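Local atomic coordinates of endonuclease and methylase LlaGI (Lactococcus lactis, PDB entry 5FFJ), a protein that probably recognises specific DNA sequences and uses its methyltransferase and ATP-driven helicase-like parts in Type ISP restriction-modification. Residues A[606-614]-A[635-643]; A[816-824]-A[871-879]. All coordinates share one frame; numbering follows the deposited sequence.

Contact 1: residues A[606-614]-A[635-643]; sequences AEMLSQHLI and SQAMESIVS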
# COMPACT_ATOMS: atom_id res chain seq x y z
N ALA A 606 8.36 -16.97 11.47
CA ALA A 606 9.30 -17.60 10.55
C ALA A 606 9.73 -16.61 9.47
O ALA A 606 10.90 -16.59 9.08
CB ALA A 606 8.68 -18.84 9.93
N GLU A 607 8.78 -15.81 9.00
CA GLU A 607 9.07 -14.79 8.00
C GLU A 607 10.08 -13.77 8.52
O GLU A 607 10.94 -13.30 7.78
CB GLU A 607 7.79 -14.07 7.57
CG GLU A 607 6.85 -14.91 6.71
CD GLU A 607 5.54 -14.20 6.42
OE1 GLU A 607 5.46 -12.98 6.68
OE2 GLU A 607 4.61 -14.86 5.92
N MET A 608 9.95 -13.42 9.80
CA MET A 608 10.84 -12.43 10.41
C MET A 608 12.28 -12.94 10.44
O MET A 608 13.21 -12.16 10.28
CB MET A 608 10.37 -12.08 11.82
CG MET A 608 9.11 -11.24 11.86
SD MET A 608 8.75 -10.59 13.50
CE MET A 608 10.05 -9.36 13.67
N LEU A 609 12.45 -14.24 10.65
CA LEU A 609 13.79 -14.82 10.71
C LEU A 609 14.39 -14.92 9.32
O LEU A 609 15.61 -14.81 9.16
CB LEU A 609 13.76 -16.19 11.37
CG LEU A 609 14.51 -16.34 12.70
CD1 LEU A 609 14.47 -17.80 13.14
CD2 LEU A 609 15.96 -15.86 12.61
N SER A 610 13.55 -15.15 8.31
CA SER A 610 14.01 -15.18 6.93
C SER A 610 14.75 -13.89 6.62
O SER A 610 15.94 -13.91 6.28
CB SER A 610 12.84 -15.37 5.96
OG SER A 610 13.29 -15.35 4.61
N GLN A 611 14.05 -12.77 6.76
CA GLN A 611 14.61 -11.44 6.52
C GLN A 611 15.94 -11.23 7.25
O GLN A 611 16.83 -10.54 6.75
CB GLN A 611 13.62 -10.37 6.95
CG GLN A 611 12.34 -10.34 6.13
CD GLN A 611 11.31 -9.37 6.68
OE1 GLN A 611 11.53 -8.74 7.72
NE2 GLN A 611 10.18 -9.25 6.00
N HIS A 612 16.06 -11.82 8.44
CA HIS A 612 17.30 -11.72 9.20
C HIS A 612 18.44 -12.48 8.52
O HIS A 612 19.55 -11.97 8.40
CB HIS A 612 17.10 -12.25 10.62
CG HIS A 612 18.39 -12.44 11.37
ND1 HIS A 612 19.04 -11.41 12.00
CD2 HIS A 612 19.14 -13.55 11.58
CE1 HIS A 612 20.14 -11.87 12.57
NE2 HIS A 612 20.22 -13.16 12.33
N LEU A 613 18.15 -13.71 8.09
CA LEU A 613 19.15 -14.55 7.43
C LEU A 613 19.71 -13.87 6.18
O LEU A 613 20.90 -13.99 5.88
CB LEU A 613 18.55 -15.90 7.05
CG LEU A 613 18.08 -16.83 8.17
CD1 LEU A 613 17.65 -18.17 7.59
CD2 LEU A 613 19.15 -17.03 9.23
N ILE A 614 18.85 -13.18 5.45
CA ILE A 614 19.24 -12.56 4.19
C ILE A 614 20.15 -11.36 4.40
O ILE A 614 21.15 -11.19 3.70
CB ILE A 614 18.02 -12.08 3.36
CG1 ILE A 614 16.92 -13.15 3.32
CG2 ILE A 614 18.45 -11.70 1.95
CD1 ILE A 614 17.41 -14.56 3.08
N SER A 635 19.94 -9.40 16.79
CA SER A 635 20.83 -10.19 15.94
C SER A 635 21.23 -11.45 16.67
O SER A 635 20.97 -12.55 16.20
CB SER A 635 22.07 -9.38 15.56
OG SER A 635 21.72 -8.24 14.81
N GLN A 636 21.86 -11.28 17.84
CA GLN A 636 22.25 -12.41 18.68
C GLN A 636 21.06 -13.33 18.95
O GLN A 636 21.18 -14.55 18.87
CB GLN A 636 22.84 -11.91 19.99
N ALA A 637 19.91 -12.74 19.27
CA ALA A 637 18.70 -13.50 19.53
C ALA A 637 18.27 -14.27 18.29
O ALA A 637 17.77 -15.39 18.38
CB ALA A 637 17.58 -12.59 20.00
N MET A 638 18.47 -13.66 17.13
CA MET A 638 18.19 -14.31 15.86
C MET A 638 19.34 -15.26 15.50
O MET A 638 19.11 -16.37 15.02
CB MET A 638 17.99 -13.28 14.75
CG MET A 638 16.72 -12.44 14.88
SD MET A 638 15.21 -13.38 14.65
CE MET A 638 14.12 -12.11 14.01
N GLU A 639 20.57 -14.82 15.72
CA GLU A 639 21.75 -15.62 15.42
C GLU A 639 21.91 -16.77 16.42
O GLU A 639 22.76 -17.64 16.24
CB GLU A 639 23.02 -14.76 15.42
CG GLU A 639 23.52 -14.38 14.03
CD GLU A 639 24.26 -15.52 13.35
OE1 GLU A 639 23.60 -16.44 12.83
OE2 GLU A 639 25.51 -15.50 13.36
N SER A 640 21.08 -16.77 17.46
CA SER A 640 21.03 -17.88 18.40
C SER A 640 20.04 -18.94 17.92
O SER A 640 20.40 -20.10 17.75
CB SER A 640 20.64 -17.41 19.80
OG SER A 640 19.32 -16.90 19.81
N ILE A 641 18.79 -18.52 17.72
CA ILE A 641 17.72 -19.44 17.33
C ILE A 641 18.06 -20.22 16.06
O ILE A 641 17.62 -21.35 15.88
CB ILE A 641 16.38 -18.69 17.14
CG1 ILE A 641 15.25 -19.64 16.72
CG2 ILE A 641 16.53 -17.57 16.13
CD1 ILE A 641 14.99 -20.76 17.70
N VAL A 642 18.85 -19.61 15.17
CA VAL A 642 19.28 -20.29 13.96
C VAL A 642 20.10 -21.53 14.29
O VAL A 642 20.09 -22.51 13.55
CB VAL A 642 20.13 -19.37 13.04
CG1 VAL A 642 19.26 -18.30 12.40
CG2 VAL A 642 21.28 -18.74 13.81
N SER A 643 20.81 -21.48 15.42
CA SER A 643 21.70 -22.57 15.82
C SER A 643 20.98 -23.90 15.97
O SER A 643 21.35 -24.89 15.35
CB SER A 643 22.41 -22.22 17.13
OG SER A 643 21.50 -22.20 18.21
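Two helices of the LlaGI coupler region, 602-623 and 633-646, pack almost at right angles: the axes of segments 606-614 and 635-643 pass 10.4 Å apart with a crossing angle of -103°. So steep a crossing confines the contact to a small patch, centred on Met638 and His612. The imidazole of His612 lies flat against the root of Met638, whose CB stands over the middle of one ring face in a CH-pi contact, while Glu639 CG lies in plane at the ring edge, 3.9 Å from His612 NE2. His612 ND1 is hydrogen-bonded to the hydroxyl of Tyr787 on helix 783-797; a histidine suits this place because its ring offers a flat face to an aliphatic chain while keeping a nitrogen for that bond. Met638, bent at chi2 (-68°), runs beside Leu609, and its flexible thioether leads CE to 4.3 Å from Met608 CB. Leu609 divides its two methyls: CD2 packs on Met638 SD, whereas CD1 meets Ile641 CG2 at 3.6 Å. Phe588 of helix 580-595 touches Leu609, Met638 and Ile641, bringing in a third helix. One turn beyond Leu609, Leu613 and Val642 lie alongside, running opposite ways, with Leu613 CD2 3.4 Å from Val642 CG1.

Contact 2: residues A[816-824]-A[871-879]; sequences TDTFESTET and IEYPRLFKS
The rings of Phe819 and Tyr873 meet obliquely, their centroids 5.5 Å apart and their planes at 32°, where the turn after edge strand 813-815 of the methyltransferase sheet packs against the start of helix 874-885. Ile871 O lies over the centre of one face of the Tyr873 ring, and Thr818 OG1 lies above one face of the Phe819 ring, offset toward the rim. A third flat group, the Arg875 guanidinium, has Glu823 O over one face and Thr822 O at its edge, near its plane; the angles between Arg875 and Glu823 O are poor for hydrogen bonding. Phe819 CD1 lies 3.4 Å from Leu876 CD2, so an aromatic and a branched aliphatic residue fill the space between the two elements. Helix 899-910 adjoins this apolar patch through Ser903 on Phe819 and Arg905 on Leu876.

Glu823 supplies the polar half of the contact by binding the N-terminus of helix 874-885 from outside. Tyr873 occupies the N-cap position, but its phenol is not used for capping and reaches Asp817, Tyr873 OH lying 2.7 Å from Asp817 OD2, with carboxylate and ring planes 55° apart. Asp817 is itself the N-cap of the short, weakly bonded helix 818-821, its OD1 accepting a weak bond from Phe819 N. The Glu823 chain, bent at chi2 (-65°), turns its carboxylate back to the first-turn amides, where its negative charge would be favoured by the helix dipole. A glutamate suits this task because its two oxygens can serve successive N-H groups. Leu876 N donates to Glu823 OE2 at 2.8 Å, nearly along the C-O axis but in a bent bond, and also to Tyr873 O, while Arg875 N gives a straighter 2.9 Å bond to the syn lone pair of Glu823 OE1.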
# COMPACT_ATOMS: atom_id res chain seq x y z
N THR A 816 9.91 -2.99 19.84
CA THR A 816 8.64 -3.20 20.54
C THR A 816 7.45 -2.47 19.94
O THR A 816 7.59 -1.59 19.09
CB THR A 816 8.73 -2.72 22.01
OG1 THR A 816 9.32 -1.42 22.06
CG2 THR A 816 9.54 -3.69 22.85
N ASP A 817 6.27 -2.87 20.41
CA ASP A 817 5.03 -2.13 20.19
C ASP A 817 4.74 -1.33 21.46
O ASP A 817 4.26 -1.89 22.44
CB ASP A 817 3.88 -3.09 19.88
CG ASP A 817 2.55 -2.37 19.71
OD1 ASP A 817 2.56 -1.15 19.45
OD2 ASP A 817 1.50 -3.04 19.82
N THR A 818 5.04 -0.04 21.43
CA THR A 818 4.97 0.79 22.63
C THR A 818 3.58 0.77 23.23
O THR A 818 3.40 1.01 24.42
CB THR A 818 5.35 2.26 22.36
OG1 THR A 818 4.25 2.95 21.75
CG2 THR A 818 6.56 2.35 21.45
N PHE A 819 2.58 0.48 22.40
CA PHE A 819 1.22 0.39 22.87
C PHE A 819 1.03 -0.86 23.72
O PHE A 819 0.43 -0.81 24.79
CB PHE A 819 0.24 0.37 21.69
CG PHE A 819 0.17 1.66 20.94
CD1 PHE A 819 0.02 2.87 21.61
CD2 PHE A 819 0.24 1.68 19.56
CE1 PHE A 819 -0.05 4.06 20.92
CE2 PHE A 819 0.17 2.87 18.86
CZ PHE A 819 0.02 4.06 19.54
N GLU A 820 1.56 -1.99 23.25
CA GLU A 820 1.45 -3.25 23.97
C GLU A 820 2.34 -3.25 25.21
O GLU A 820 2.17 -4.08 26.11
CB GLU A 820 1.83 -4.43 23.06
CG GLU A 820 1.50 -5.81 23.62
CD GLU A 820 0.02 -6.12 23.60
OE1 GLU A 820 -0.42 -6.87 22.70
OE2 GLU A 820 -0.70 -5.63 24.49
N SER A 821 3.30 -2.33 25.27
CA SER A 821 4.20 -2.24 26.41
C SER A 821 3.44 -2.00 27.71
O SER A 821 3.62 -2.73 28.68
CB SER A 821 5.23 -1.13 26.19
OG SER A 821 6.06 -1.41 25.08
N THR A 822 2.59 -0.98 27.71
CA THR A 822 1.85 -0.60 28.91
C THR A 822 0.56 -1.40 29.08
O THR A 822 -0.26 -1.08 29.95
CB THR A 822 1.49 0.90 28.89
OG1 THR A 822 0.76 1.21 27.69
CG2 THR A 822 2.75 1.75 28.95
N GLU A 823 0.37 -2.43 28.26
CA GLU A 823 -0.84 -3.24 28.32
C GLU A 823 -0.77 -4.29 29.43
O GLU A 823 -1.52 -4.21 30.40
CB GLU A 823 -1.10 -3.92 26.98
CG GLU A 823 -1.83 -3.04 25.97
CD GLU A 823 -3.24 -2.69 26.42
OE1 GLU A 823 -3.93 -3.58 26.98
OE2 GLU A 823 -3.67 -1.54 26.21
N THR A 824 0.12 -5.26 29.27
CA THR A 824 0.27 -6.34 30.24
C THR A 824 1.71 -6.43 30.75
O THR A 824 2.65 -6.10 30.02
CB THR A 824 -0.15 -7.70 29.65
OG1 THR A 824 0.03 -8.73 30.62
CG2 THR A 824 0.67 -8.02 28.40
N ILE A 871 -5.10 -3.34 15.86
CA ILE A 871 -4.93 -4.29 16.96
C ILE A 871 -5.62 -3.75 18.21
O ILE A 871 -5.62 -2.55 18.46
CB ILE A 871 -3.44 -4.56 17.25
CG1 ILE A 871 -2.72 -5.09 16.01
CG2 ILE A 871 -3.29 -5.57 18.39
CD1 ILE A 871 -1.28 -4.63 15.90
N GLU A 872 -6.20 -4.66 18.98
CA GLU A 872 -6.90 -4.29 20.21
C GLU A 872 -5.91 -4.15 21.36
O GLU A 872 -5.20 -5.10 21.70
CB GLU A 872 -7.97 -5.33 20.54
N TYR A 873 -5.86 -2.95 21.93
CA TYR A 873 -5.06 -2.66 23.12
C TYR A 873 -6.00 -2.25 24.26
O TYR A 873 -6.17 -1.06 24.52
CB TYR A 873 -4.05 -1.54 22.83
CG TYR A 873 -3.16 -1.80 21.64
CD1 TYR A 873 -2.72 -3.09 21.34
CD2 TYR A 873 -2.77 -0.77 20.79
CE1 TYR A 873 -1.90 -3.33 20.25
CE2 TYR A 873 -1.96 -1.00 19.70
CZ TYR A 873 -1.53 -2.28 19.43
OH TYR A 873 -0.72 -2.52 18.34
N PRO A 874 -6.60 -3.24 24.94
CA PRO A 874 -7.72 -3.01 25.87
C PRO A 874 -7.46 -1.94 26.93
O PRO A 874 -8.36 -1.16 27.23
CB PRO A 874 -7.93 -4.38 26.52
CG PRO A 874 -7.38 -5.36 25.54
CD PRO A 874 -6.22 -4.67 24.90
N ARG A 875 -6.25 -1.91 27.48
CA ARG A 875 -5.94 -0.99 28.58
C ARG A 875 -5.79 0.43 28.06
O ARG A 875 -6.00 1.39 28.81
CB ARG A 875 -4.67 -1.44 29.31
CG ARG A 875 -4.78 -1.38 30.83
CD ARG A 875 -4.38 -2.69 31.52
NE ARG A 875 -2.99 -2.68 31.96
CZ ARG A 875 -2.52 -3.38 32.99
NH1 ARG A 875 -3.33 -4.16 33.71
NH2 ARG A 875 -1.24 -3.29 33.32
N LEU A 876 -5.42 0.57 26.79
CA LEU A 876 -5.26 1.89 26.18
C LEU A 876 -6.59 2.41 25.64
O LEU A 876 -6.86 3.62 25.69
CB LEU A 876 -4.22 1.85 25.06
CG LEU A 876 -3.97 3.16 24.32
CD1 LEU A 876 -3.47 4.25 25.25
CD2 LEU A 876 -3.00 2.95 23.17
N PHE A 877 -7.41 1.51 25.11
CA PHE A 877 -8.75 1.87 24.66
C PHE A 877 -9.55 2.46 25.82
O PHE A 877 -10.27 3.44 25.66
CB PHE A 877 -9.49 0.66 24.10
CG PHE A 877 -9.06 0.25 22.71
CD1 PHE A 877 -8.02 0.90 22.06
CD2 PHE A 877 -9.72 -0.78 22.05
CE1 PHE A 877 -7.64 0.51 20.78
CE2 PHE A 877 -9.34 -1.16 20.78
CZ PHE A 877 -8.31 -0.52 20.15
N LYS A 878 -9.42 1.84 26.99
CA LYS A 878 -10.14 2.29 28.17
C LYS A 878 -9.69 3.69 28.56
O LYS A 878 -10.49 4.49 29.04
CB LYS A 878 -9.92 1.32 29.33
CG LYS A 878 -10.75 1.62 30.57
CD LYS A 878 -12.24 1.43 30.32
CE LYS A 878 -13.07 1.82 31.53
NZ LYS A 878 -12.59 1.17 32.78
N SER A 879 -8.41 3.98 28.36
CA SER A 879 -7.88 5.31 28.62
C SER A 879 -8.51 6.31 27.65
O SER A 879 -8.97 7.38 28.06
CB SER A 879 -6.36 5.33 28.48
OG SER A 879 -5.82 6.53 29.01

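How the contacts relate
Contacts 1 and 2 follow one another along the chain and share no element, their centres about 27 Å apart and their nearest atoms about 9 Å apart. Contact 1 joins two coupler helices mainly through side chains, without a hydrogen bond between its segments; contact 2 joins a turn to a helix start in the methyltransferase fold and adds carboxylate-to-amide bonds to its apolar packing. Contact 1 is partly buried, with Glu639 exposed and Leu613 and Val642 partly so; contact 2 is the more buried, although Thr822, Pro874 and Arg875 lie on its exposed margin. Contact 2 comes within about 6 Å of the bound DNA, against about 18 Å for contact 1. Through helix 783-797, contact 1 borders the methylase region that holds contact 2.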